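Beta chain (Acipenser persicus, PDB 6IYH) probably carries oxygen in sturgeon blood, as the haem-bearing beta subunit of a four-chain haemoglobin. Local coordinates at residues B[20-25]-B[114-119]; B[64-69]-B[103-108]; B[68-73]-B[134-139]. All coordinates share one frame; numbering follows the deposited sequence. Where two conformers were deposited one is given.

Interaction 1 (B[20-25]-B[114-119])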
loop_
_atom_site.group_PDB
_atom_site.type_symbol
_atom_site.label_atom_id
_atom_site.label_comp_id
_atom_site.label_asym_id
_atom_site.label_seq_id
_atom_site.Cartn_x
_atom_site.Cartn_y
_atom_site.Cartn_z
ATOM N N GLU B 20 18.970 -0.121 -22.523
ATOM C CA GLU B 20 20.091 -0.532 -21.664
ATOM C C GLU B 20 20.353 0.473 -20.532
ATOM O O GLU B 20 20.430 0.120 -19.335
ATOM C CB GLU B 20 21.375 -0.629 -22.503
ATOM C CG GLU B 20 21.364 -1.843 -23.379
ATOM C CD GLU B 20 22.538 -1.915 -24.341
ATOM O OE1 GLU B 20 23.613 -1.355 -24.035
ATOM O OE2 GLU B 20 22.343 -2.512 -25.383
ATOM N N SER B 21 20.432 1.737 -20.897
ATOM C CA SER B 21 20.660 2.759 -19.957
ATOM C C SER B 21 19.487 2.999 -19.014
ATOM O O SER B 21 19.661 3.015 -17.802
ATOM C CB SER B 21 21.041 4.011 -20.682
ATOM O OG SER B 21 21.222 5.101 -19.801
ATOM N N VAL B 22 18.306 3.189 -19.556
ATOM C CA VAL B 22 17.121 3.419 -18.734
ATOM C C VAL B 22 16.808 2.175 -17.907
ATOM O O VAL B 22 16.496 2.270 -16.745
ATOM C CB VAL B 22 15.908 3.810 -19.607
ATOM C CG1 VAL B 22 14.553 3.735 -18.897
ATOM C CG2 VAL B 22 16.206 5.197 -20.170
ATOM N N GLY B 23 16.947 1.007 -18.479
ATOM C CA GLY B 23 16.609 -0.237 -17.768
ATOM C C GLY B 23 17.620 -0.490 -16.648
ATOM O O GLY B 23 17.193 -0.789 -15.521
ATOM N N ALA B 24 18.912 -0.332 -16.906
ATOM C CA ALA B 24 19.910 -0.459 -15.854
ATOM C C ALA B 24 19.634 0.558 -14.729
ATOM O O ALA B 24 19.683 0.229 -13.504
ATOM C CB ALA B 24 21.328 -0.273 -16.381
ATOM N N GLN B 25 19.421 1.816 -15.105
ATOM C CA GLN B 25 19.184 2.902 -14.089
ATOM C C GLN B 25 17.972 2.606 -13.225
ATOM O O GLN B 25 18.042 2.814 -11.988
ATOM C CB GLN B 25 19.057 4.259 -14.680
ATOM C CG GLN B 25 20.345 4.710 -15.287
ATOM C CD GLN B 25 20.248 6.047 -15.984
ATOM O OE1 GLN B 25 19.475 6.943 -15.564
ATOM N NE2 GLN B 25 21.165 6.264 -16.945
ATOM N N ALA B 114 12.001 10.850 -16.149
ATOM C CA ALA B 114 12.184 12.316 -15.786
ATOM C C ALA B 114 13.629 12.765 -15.863
ATOM O O ALA B 114 13.978 13.814 -16.470
ATOM C CB ALA B 114 11.610 12.574 -14.406
ATOM N N ALA B 115 14.528 12.000 -15.242
ATOM C CA ALA B 115 15.973 12.329 -15.234
ATOM C C ALA B 115 16.549 12.334 -16.671
ATOM O O ALA B 115 17.393 13.219 -16.997
ATOM C CB ALA B 115 16.735 11.374 -14.322
ATOM N N THR B 116 16.069 11.414 -17.489
ATOM C CA THR B 116 16.585 11.200 -18.807
ATOM C C THR B 116 16.072 12.274 -19.787
ATOM O O THR B 116 16.834 12.709 -20.679
ATOM C CB THR B 116 16.181 9.788 -19.318
ATOM O OG1 THR B 116 16.808 8.772 -18.472
ATOM C CG2 THR B 116 16.632 9.531 -20.762
ATOM N N PHE B 117 14.803 12.668 -19.676
ATOM C CA PHE B 117 14.145 13.525 -20.677
ATOM C C PHE B 117 13.994 14.955 -20.240
ATOM O O PHE B 117 13.763 15.822 -21.126
ATOM C CB PHE B 117 12.841 12.899 -21.157
ATOM C CG PHE B 117 13.068 11.712 -22.010
ATOM C CD1 PHE B 117 13.378 11.871 -23.397
ATOM C CD2 PHE B 117 13.007 10.427 -21.485
ATOM C CE1 PHE B 117 13.637 10.737 -24.162
ATOM C CE2 PHE B 117 13.203 9.324 -22.256
ATOM C CZ PHE B 117 13.581 9.484 -23.611
ATOM N N GLY B 118 14.230 15.241 -18.952
ATOM C CA GLY B 118 14.124 16.631 -18.442
ATOM C C GLY B 118 12.783 17.252 -18.813
ATOM O O GLY B 118 11.699 16.624 -18.655
ATOM N N THR B 119 12.810 18.485 -19.359
ATOM C CA THR B 119 11.599 19.268 -19.539
ATOM C C THR B 119 10.741 18.691 -20.603
ATOM O O THR B 119 9.554 18.931 -20.652
ATOM C CB THR B 119 11.929 20.745 -19.857
ATOM O OG1 THR B 119 12.796 20.727 -20.961
ATOM C CG2 THR B 119 12.624 21.387 -18.648
#
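Val-22 meets Thr-116 through a single branch: its CG2 methyl stops 4.0 Å from Thr-116 OG1, the two side chains crossing at a slant. This is the well-packed side of the contact. Val-22 is buried, and it also rests on Leu-109 and Val-112 of helix 100-117 and on Leu-67 of helix 57-75, with Val-17 closing in from the preceding loop. Even so, the nearest CA atoms, of Val-22 and Thr-116, are 7.8 Å apart, and the buried surface is a modest 96 Å².

One turn further on, the packing thins out. Gln-25 is only partly buried, and its OE1 stays 4.3 Å from Thr-116 OG1. That hydroxyl is engaged within its own helix: with OG1 beside the backbone N (chi1 -64°), it turns back to hydrogen-bond Val-112 O. The CG2 methyl of Thr-116 lies 3.7 Å above one face of the Phe-117 ring, offset toward its rim. Thr-116 itself is exposed, close to the end of its helix. There Gly-118 N still bonds Ala-114 O at 2.9 Å, while the positive phi of Gly-118 (52°) breaks the helical path. Ala-114 and Ala-115 pack on apolar side chains of another chain. Helix 19-33 set beside the C-terminal end of helix 100-117 is the B-G helix pairing of the globin fold.

Interaction 2 (B[64-69]-B[103-108]). With HEM (protoporphyrin IX containing Fe), chain D; PGO (S-1,2-propanediol), chain E.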
loop_
_atom_site.group_PDB
_atom_site.type_symbol
_atom_site.label_atom_id
_atom_site.label_comp_id
_atom_site.label_asym_id
_atom_site.label_seq_id
_atom_site.Cartn_x
_atom_site.Cartn_y
_atom_site.Cartn_z
ATOM N N LYS B 64 17.965 -4.184 -18.765
ATOM C CA LYS B 64 17.598 -4.176 -20.205
ATOM C C LYS B 64 16.475 -5.146 -20.525
ATOM O O LYS B 64 15.563 -4.840 -21.264
ATOM C CB LYS B 64 18.860 -4.485 -21.025
ATOM C CG LYS B 64 18.702 -4.385 -22.529
ATOM C CD LYS B 64 19.948 -4.890 -23.271
ATOM C CE LYS B 64 19.724 -4.628 -24.751
ATOM N NZ LYS B 64 20.963 -4.752 -25.575
ATOM N N THR B 65 16.544 -6.354 -20.004
ATOM C CA THR B 65 15.457 -7.347 -20.202
ATOM C C THR B 65 14.092 -6.783 -19.773
ATOM O O THR B 65 13.082 -6.947 -20.471
ATOM C CB THR B 65 15.833 -8.666 -19.481
ATOM O OG1 THR B 65 17.051 -9.219 -20.053
ATOM C CG2 THR B 65 14.717 -9.698 -19.514
ATOM N N VAL B 66 14.042 -6.148 -18.589
ATOM C CA VAL B 66 12.806 -5.552 -18.088
ATOM C C VAL B 66 12.297 -4.460 -19.050
ATOM O O VAL B 66 11.132 -4.447 -19.386
ATOM C CB VAL B 66 12.988 -4.988 -16.656
ATOM C CG1 VAL B 66 11.729 -4.247 -16.237
ATOM C CG2 VAL B 66 13.272 -6.109 -15.664
ATOM N N LEU B 67 13.180 -3.582 -19.519
ATOM C CA LEU B 67 12.770 -2.502 -20.375
ATOM C C LEU B 67 12.302 -3.019 -21.757
ATOM O O LEU B 67 11.354 -2.540 -22.294
ATOM C CB LEU B 67 13.818 -1.432 -20.438
ATOM C CG LEU B 67 13.598 -0.267 -19.508
ATOM C CD1 LEU B 67 12.454 0.569 -20.103
ATOM C CD2 LEU B 67 13.265 -0.730 -18.083
ATOM N N ASP B 68 12.923 -4.069 -22.247
ATOM C CA ASP B 68 12.397 -4.782 -23.457
ATOM C C ASP B 68 11.011 -5.304 -23.302
ATOM O O ASP B 68 10.203 -5.143 -24.211
ATOM C CB ASP B 68 13.360 -5.877 -23.904
ATOM C CG ASP B 68 14.610 -5.306 -24.508
ATOM O OD1 ASP B 68 14.631 -4.093 -24.715
ATOM O OD2 ASP B 68 15.571 -6.080 -24.778
ATOM N N SER B 69 10.666 -5.799 -22.098
ATOM C CA SER B 69 9.325 -6.237 -21.749
ATOM C C SER B 69 8.365 -5.099 -21.656
ATOM O O SER B 69 7.236 -5.221 -22.038
ATOM C CB SER B 69 9.411 -6.996 -20.418
ATOM O OG SER B 69 8.197 -7.538 -20.062
ATOM N N GLN B 103 5.009 -1.645 -8.096
ATOM C CA GLN B 103 4.760 -0.227 -7.934
ATOM C C GLN B 103 6.022 0.496 -7.653
ATOM O O GLN B 103 6.255 1.595 -8.204
ATOM C CB GLN B 103 3.743 0.080 -6.872
ATOM C CG GLN B 103 2.443 -0.628 -7.219
ATOM C CD GLN B 103 1.207 -0.199 -6.449
ATOM O OE1 GLN B 103 0.182 -0.946 -6.407
ATOM N NE2 GLN B 103 1.230 1.025 -5.918
ATOM N N HIS B 104 6.868 -0.096 -6.812
ATOM C CA HIS B 104 8.164 0.465 -6.554
ATOM C C HIS B 104 8.980 0.582 -7.852
ATOM O O HIS B 104 9.615 1.613 -8.130
ATOM C CB HIS B 104 8.980 -0.317 -5.506
ATOM C CG HIS B 104 8.330 -0.337 -4.163
ATOM N ND1 HIS B 104 7.553 0.711 -3.684
ATOM C CD2 HIS B 104 8.310 -1.278 -3.196
ATOM C CE1 HIS B 104 7.123 0.413 -2.474
ATOM N NE2 HIS B 104 7.603 -0.763 -2.141
ATOM N N PHE B 105 9.004 -0.500 -8.646
ATOM C CA PHE B 105 9.738 -0.448 -9.881
ATOM C C PHE B 105 9.159 0.619 -10.860
ATOM O O PHE B 105 9.915 1.342 -11.485
ATOM C CB PHE B 105 9.810 -1.795 -10.599
ATOM C CG PHE B 105 10.629 -1.718 -11.842
ATOM C CD1 PHE B 105 11.996 -1.736 -11.783
ATOM C CD2 PHE B 105 10.038 -1.407 -13.070
ATOM C CE1 PHE B 105 12.765 -1.696 -12.916
ATOM C CE2 PHE B 105 10.795 -1.285 -14.216
ATOM C CZ PHE B 105 12.154 -1.422 -14.168
ATOM N N GLY B 106 7.857 0.717 -10.946
ATOM C CA GLY B 106 7.227 1.692 -11.809
ATOM C C GLY B 106 7.620 3.077 -11.383
ATOM O O GLY B 106 7.867 3.943 -12.231
ATOM N N ASP B 107 7.643 3.325 -10.053
ATOM C CA ASP B 107 8.097 4.626 -9.593
ATOM C C ASP B 107 9.509 4.911 -10.023
ATOM O O ASP B 107 9.839 6.083 -10.402
ATOM C CB ASP B 107 8.012 4.724 -8.052
ATOM C CG ASP B 107 6.562 4.796 -7.505
ATOM O OD1 ASP B 107 5.608 5.038 -8.273
ATOM O OD2 ASP B 107 6.465 4.725 -6.211
ATOM N N CYS B 108 10.408 3.912 -9.952
ATOM C CA CYS B 108 11.794 4.122 -10.310
ATOM C C CYS B 108 11.865 4.412 -11.811
ATOM O O CYS B 108 12.619 5.261 -12.231
ATOM C CB CYS B 108 12.691 2.947 -10.016
ATOM S SG CYS B 108 12.888 2.637 -8.223
HETATM C CHA HEM D . 12.552 -11.909 -14.430
HETATM C CHB HEM D . 9.881 -8.436 -16.392
HETATM C CHC HEM D . 9.358 -6.464 -11.984
HETATM C CHD HEM D . 11.916 -10.060 -10.038
HETATM C C1A HEM D . 11.830 -11.127 -15.302
HETATM C C2A HEM D . 11.855 -11.333 -16.716
HETATM C C3A HEM D . 11.140 -10.366 -17.264
HETATM C C4A HEM D . 10.680 -9.517 -16.221
HETATM C CMA HEM D . 10.867 -10.170 -18.756
HETATM C CAA HEM D . 12.534 -12.452 -17.484
HETATM C CBA HEM D . 11.524 -13.571 -17.721
HETATM C CGA HEM D . 12.070 -14.751 -18.514
HETATM O O1A HEM D . 12.962 -15.495 -18.057
HETATM O O2A HEM D . 11.617 -15.012 -19.643
HETATM C C1B HEM D . 9.502 -7.565 -15.348
HETATM C C2B HEM D . 8.688 -6.394 -15.523
HETATM C C3B HEM D . 8.618 -5.813 -14.290
HETATM C C4B HEM D . 9.271 -6.715 -13.351
HETATM C CMB HEM D . 8.121 -5.767 -16.809
HETATM C CAB HEM D . 7.958 -4.578 -13.814
HETATM C CBB HEM D . 7.554 -3.591 -14.633
HETATM C C1C HEM D . 10.045 -7.198 -11.046
HETATM C C2C HEM D . 10.169 -6.945 -9.627
HETATM C C3C HEM D . 10.894 -7.992 -9.078
HETATM C C4C HEM D . 11.153 -8.944 -10.160
HETATM C CMC HEM D . 9.727 -5.652 -9.040
HETATM C CAC HEM D . 11.404 -8.205 -7.699
HETATM C CBC HEM D . 11.328 -7.225 -6.787
HETATM C C1D HEM D . 12.348 -10.816 -11.143
HETATM C C2D HEM D . 13.262 -11.932 -10.972
HETATM C C3D HEM D . 13.420 -12.501 -12.175
HETATM C C4D HEM D . 12.619 -11.649 -13.056
HETATM C CMD HEM D . 13.829 -12.444 -9.645
HETATM C CAD HEM D . 14.301 -13.681 -12.558
HETATM C CBD HEM D . 15.735 -13.078 -12.630
HETATM C CGD HEM D . 16.862 -14.020 -13.024
HETATM O O1D HEM D . 17.182 -14.184 -14.215
HETATM O O2D HEM D . 17.523 -14.559 -12.140
HETATM N NA HEM D . 11.125 -10.032 -15.029
HETATM N NB HEM D . 9.756 -7.768 -14.035
HETATM N NC HEM D . 10.618 -8.437 -11.294
HETATM N ND HEM D . 11.915 -10.633 -12.415
HETATM FE FE HEM D . 10.846 -9.274 -13.193
HETATM C C1 PGO E . 3.248 6.115 -5.257
HETATM C C2 PGO E . 3.198 6.106 -6.800
HETATM C C3 PGO E . 1.885 6.578 -7.265
HETATM O O1 PGO E . 4.593 6.114 -4.711
HETATM O O2 PGO E . 3.229 4.818 -7.434
HETATM O O HOH W 1 12.529 -8.054 -13.298
#
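Val-66 and Leu-67 bring segment 64-69 against the outer end of the Phe-105 ring. Along the segment, Lys-64 turns its amine to Glu-20 in a salt bridge. Thr-65 lays its CG2 4.0 Å from the haem methyl CMA, while its hydroxyl bonds Ala-61 O. Val-66 is forked between two partners: CG1, anti to the backbone N (chi1 174°), packs 3.5 Å from Phe-105 CZ, and CG2 hangs over the porphyrin, 3.1 Å from the water that binds the iron. That places Val-66 on the ligand side of the haem, as expected of the distal E helix in globins. Leu-67 CD2 comes to the ring's edge, 4.1 Å from Phe-105 CZ. Ser-69 ends the walk with OG 3.7 Å from the haem methyl CMB. Phe-105 itself reaches the haem vinyl, CD2 lying 3.7 Å from CBB. Cutting Phe-105 back to an alanine would probably open a gap between the helices and deprive Val-66, Leu-67 and the vinyl of their common wall. The contact lies at the centre of the chain, where helix 57-75 and helix 100-117 are bridged by helix 19-33, with Val-19 against Leu-67 and Ala-26 against Phe-105.

Interaction 3 (B[68-73]-B[134-139]). With HEM (protoporphyrin IX containing Fe), chain D.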
loop_
_atom_site.group_PDB
_atom_site.type_symbol
_atom_site.label_atom_id
_atom_site.label_comp_id
_atom_site.label_asym_id
_atom_site.label_seq_id
_atom_site.Cartn_x
_atom_site.Cartn_y
_atom_site.Cartn_z
ATOM N N ASP B 68 12.923 -4.069 -22.247
ATOM C CA ASP B 68 12.397 -4.782 -23.457
ATOM C C ASP B 68 11.011 -5.304 -23.302
ATOM O O ASP B 68 10.203 -5.143 -24.211
ATOM C CB ASP B 68 13.360 -5.877 -23.904
ATOM C CG ASP B 68 14.610 -5.306 -24.508
ATOM O OD1 ASP B 68 14.631 -4.093 -24.715
ATOM O OD2 ASP B 68 15.571 -6.080 -24.778
ATOM N N SER B 69 10.666 -5.799 -22.098
ATOM C CA SER B 69 9.325 -6.237 -21.749
ATOM C C SER B 69 8.365 -5.099 -21.656
ATOM O O SER B 69 7.236 -5.221 -22.038
ATOM C CB SER B 69 9.411 -6.996 -20.418
ATOM O OG SER B 69 8.197 -7.538 -20.062
ATOM N N VAL B 70 8.817 -3.948 -21.174
ATOM C CA VAL B 70 7.982 -2.748 -21.244
ATOM C C VAL B 70 7.691 -2.462 -22.720
ATOM O O VAL B 70 6.569 -2.197 -23.111
ATOM C CB VAL B 70 8.703 -1.560 -20.581
ATOM C CG1 VAL B 70 7.919 -0.276 -20.865
ATOM C CG2 VAL B 70 8.843 -1.713 -19.048
ATOM N N GLY B 71 8.704 -2.571 -23.563
ATOM C CA GLY B 71 8.460 -2.458 -25.010
ATOM C C GLY B 71 7.410 -3.419 -25.520
ATOM O O GLY B 71 6.492 -3.027 -26.274
ATOM N N ASN B 72 7.456 -4.666 -25.071
ATOM C CA ASN B 72 6.362 -5.656 -25.405
ATOM C C ASN B 72 5.004 -5.188 -24.918
ATOM O O ASN B 72 3.965 -5.270 -25.630
ATOM C CB ASN B 72 6.630 -7.067 -24.844
ATOM C CG ASN B 72 7.845 -7.731 -25.437
ATOM O OD1 ASN B 72 8.174 -7.517 -26.596
ATOM N ND2 ASN B 72 8.541 -8.536 -24.636
ATOM N N ALA B 73 4.947 -4.644 -23.684
ATOM C CA ALA B 73 3.666 -4.121 -23.207
ATOM C C ALA B 73 3.138 -3.001 -24.083
ATOM O O ALA B 73 1.948 -2.893 -24.340
ATOM C CB ALA B 73 3.761 -3.656 -21.748
ATOM N N ALA B 134 0.825 1.880 -14.669
ATOM C CA ALA B 134 -0.307 1.306 -13.951
ATOM C C ALA B 134 -0.897 0.115 -14.679
ATOM O O ALA B 134 -1.228 -0.886 -14.081
ATOM C CB ALA B 134 -1.303 2.398 -13.655
ATOM N N VAL B 135 -0.969 0.177 -16.000
ATOM C CA VAL B 135 -1.521 -0.918 -16.747
ATOM C C VAL B 135 -0.565 -2.111 -16.713
ATOM O O VAL B 135 -0.999 -3.213 -16.570
ATOM C CB VAL B 135 -1.804 -0.478 -18.196
ATOM C CG1 VAL B 135 -2.062 -1.674 -19.076
ATOM C CG2 VAL B 135 -2.980 0.499 -18.213
ATOM N N ILE B 136 0.750 -1.828 -16.764
ATOM C CA ILE B 136 1.757 -2.903 -16.640
ATOM C C ILE B 136 1.682 -3.557 -15.241
ATOM O O ILE B 136 1.735 -4.790 -15.103
ATOM C CB ILE B 136 3.185 -2.390 -16.952
ATOM C CG1 ILE B 136 3.321 -2.100 -18.461
ATOM C CG2 ILE B 136 4.228 -3.388 -16.499
ATOM C CD1 ILE B 136 4.491 -1.198 -18.846
ATOM N N ILE B 137 1.598 -2.716 -14.213
ATOM C CA ILE B 137 1.524 -3.240 -12.854
ATOM C C ILE B 137 0.299 -4.141 -12.642
ATOM O O ILE B 137 0.373 -5.218 -12.035
ATOM C CB ILE B 137 1.516 -2.090 -11.866
ATOM C CG1 ILE B 137 2.894 -1.446 -11.831
ATOM C CG2 ILE B 137 1.122 -2.557 -10.470
ATOM C CD1 ILE B 137 2.883 -0.050 -11.309
ATOM N N SER B 138 -0.810 -3.659 -13.112
ATOM C CA SER B 138 -2.042 -4.402 -13.002
ATOM C C SER B 138 -1.879 -5.757 -13.754
ATOM O O SER B 138 -2.282 -6.828 -13.242
ATOM C CB SER B 138 -3.197 -3.546 -13.506
ATOM O OG SER B 138 -4.334 -4.381 -13.577
ATOM N N ALA B 139 -1.334 -5.728 -14.974
ATOM C CA ALA B 139 -1.102 -6.979 -15.724
ATOM C C ALA B 139 -0.177 -7.969 -14.996
ATOM O O ALA B 139 -0.405 -9.214 -15.025
ATOM C CB ALA B 139 -0.566 -6.678 -17.087
HETATM C CHA HEM D . 12.552 -11.909 -14.430
HETATM C CHB HEM D . 9.881 -8.436 -16.392
HETATM C CHC HEM D . 9.358 -6.464 -11.984
HETATM C CHD HEM D . 11.916 -10.060 -10.038
HETATM C C1A HEM D . 11.830 -11.127 -15.302
HETATM C C2A HEM D . 11.855 -11.333 -16.716
HETATM C C3A HEM D . 11.140 -10.366 -17.264
HETATM C C4A HEM D . 10.680 -9.517 -16.221
HETATM C CMA HEM D . 10.867 -10.170 -18.756
HETATM C CAA HEM D . 12.534 -12.452 -17.484
HETATM C CBA HEM D . 11.524 -13.571 -17.721
HETATM C CGA HEM D . 12.070 -14.751 -18.514
HETATM O O1A HEM D . 12.962 -15.495 -18.057
HETATM O O2A HEM D . 11.617 -15.012 -19.643
HETATM C C1B HEM D . 9.502 -7.565 -15.348
HETATM C C2B HEM D . 8.688 -6.394 -15.523
HETATM C C3B HEM D . 8.618 -5.813 -14.290
HETATM C C4B HEM D . 9.271 -6.715 -13.351
HETATM C CMB HEM D . 8.121 -5.767 -16.809
HETATM C CAB HEM D . 7.958 -4.578 -13.814
HETATM C CBB HEM D . 7.554 -3.591 -14.633
HETATM C C1C HEM D . 10.045 -7.198 -11.046
HETATM C C2C HEM D . 10.169 -6.945 -9.627
HETATM C C3C HEM D . 10.894 -7.992 -9.078
HETATM C C4C HEM D . 11.153 -8.944 -10.160
HETATM C CMC HEM D . 9.727 -5.652 -9.040
HETATM C CAC HEM D . 11.404 -8.205 -7.699
HETATM C CBC HEM D . 11.328 -7.225 -6.787
HETATM C C1D HEM D . 12.348 -10.816 -11.143
HETATM C C2D HEM D . 13.262 -11.932 -10.972
HETATM C C3D HEM D . 13.420 -12.501 -12.175
HETATM C C4D HEM D . 12.619 -11.649 -13.056
HETATM C CMD HEM D . 13.829 -12.444 -9.645
HETATM C CAD HEM D . 14.301 -13.681 -12.558
HETATM C CBD HEM D . 15.735 -13.078 -12.630
HETATM C CGD HEM D . 16.862 -14.020 -13.024
HETATM O O1D HEM D . 17.182 -14.184 -14.215
HETATM O O2D HEM D . 17.523 -14.559 -12.140
HETATM N NA HEM D . 11.125 -10.032 -15.029
HETATM N NB HEM D . 9.756 -7.768 -14.035
HETATM N NC HEM D . 10.618 -8.437 -11.294
HETATM N ND HEM D . 11.915 -10.633 -12.415
HETATM FE FE HEM D . 10.846 -9.274 -13.193
HETATM O O HOH W 1 12.529 -8.054 -13.298
#
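Ile-136 carries this contact, packing on Ala-73 and Val-70. Its CG1 lies 3.7 Å from Ala-73 CB, and its terminal methyl CD1 continues to 4.1 Å from Val-70 CG1, the isoleucine and valine side chains crossing at about a right angle. The other branch of Ile-136, CG2, touches the haem vinyl, 3.8 Å from CBB. The torsion explains the split. With CG1 beside the backbone N (chi1 -71°), the long arm runs across to helix 57-75 and CG2 is left pointing to the porphyrin edge. The small side chain of Ala-73 is consistent with the close approach of the helices, Ala-73 CA and Ile-136 CA being 6.9 Å apart.

A second shell packs against these three residues. Phe-84, in a loop, lies against both Ala-73 and Ile-136, and it touches Ser-69 and Ala-139 as well, so this one residue meets both helices. Val-80 of helix 80-83 covers the neighbouring flank, resting on Ala-73, Val-135 and Ala-139. On the other helix, Ile-137 faces Phe-102 and Gln-103 of helix 100-117. Near the end of helix 57-75 Asn-72 O accepts a bond from His-76 ND1, and within helix 123-142 Ile-137 O is hydrogen-bonded to Ser-141 OG.

No hydrogen bond or charge pair joins the two segments. Their attachment rests on buried aliphatic packing alone, which is consistent with a pocket wall that presents hydrocarbon to the apolar vinyl edge of the haem.

How the interactions relate
Interactions 2 and 3 are buried and share helix 57-75, with Asp-68 and Ser-69 common to both; their centres lie about 8 Å apart and both touch the haem. Interaction 1 is only partly buried, about 12 Å from the middle of the chain, and mixes a threonine hydroxyl and a glutamine amide with its valine, whereas the inner two join their helices through apolar side chains, with an aromatic ring among them in interaction 2 and all aliphatic in interaction 3. Helix 100-117 serves interactions 1 and 2, which are joined by Leu-67 on Gly-23 and Val-22 and, nearer the surface, by the Glu-20 to Lys-64 salt bridge. Interactions 1 and 3 do not touch; Gln-103 against Ile-137 connects interactions 2 and 3.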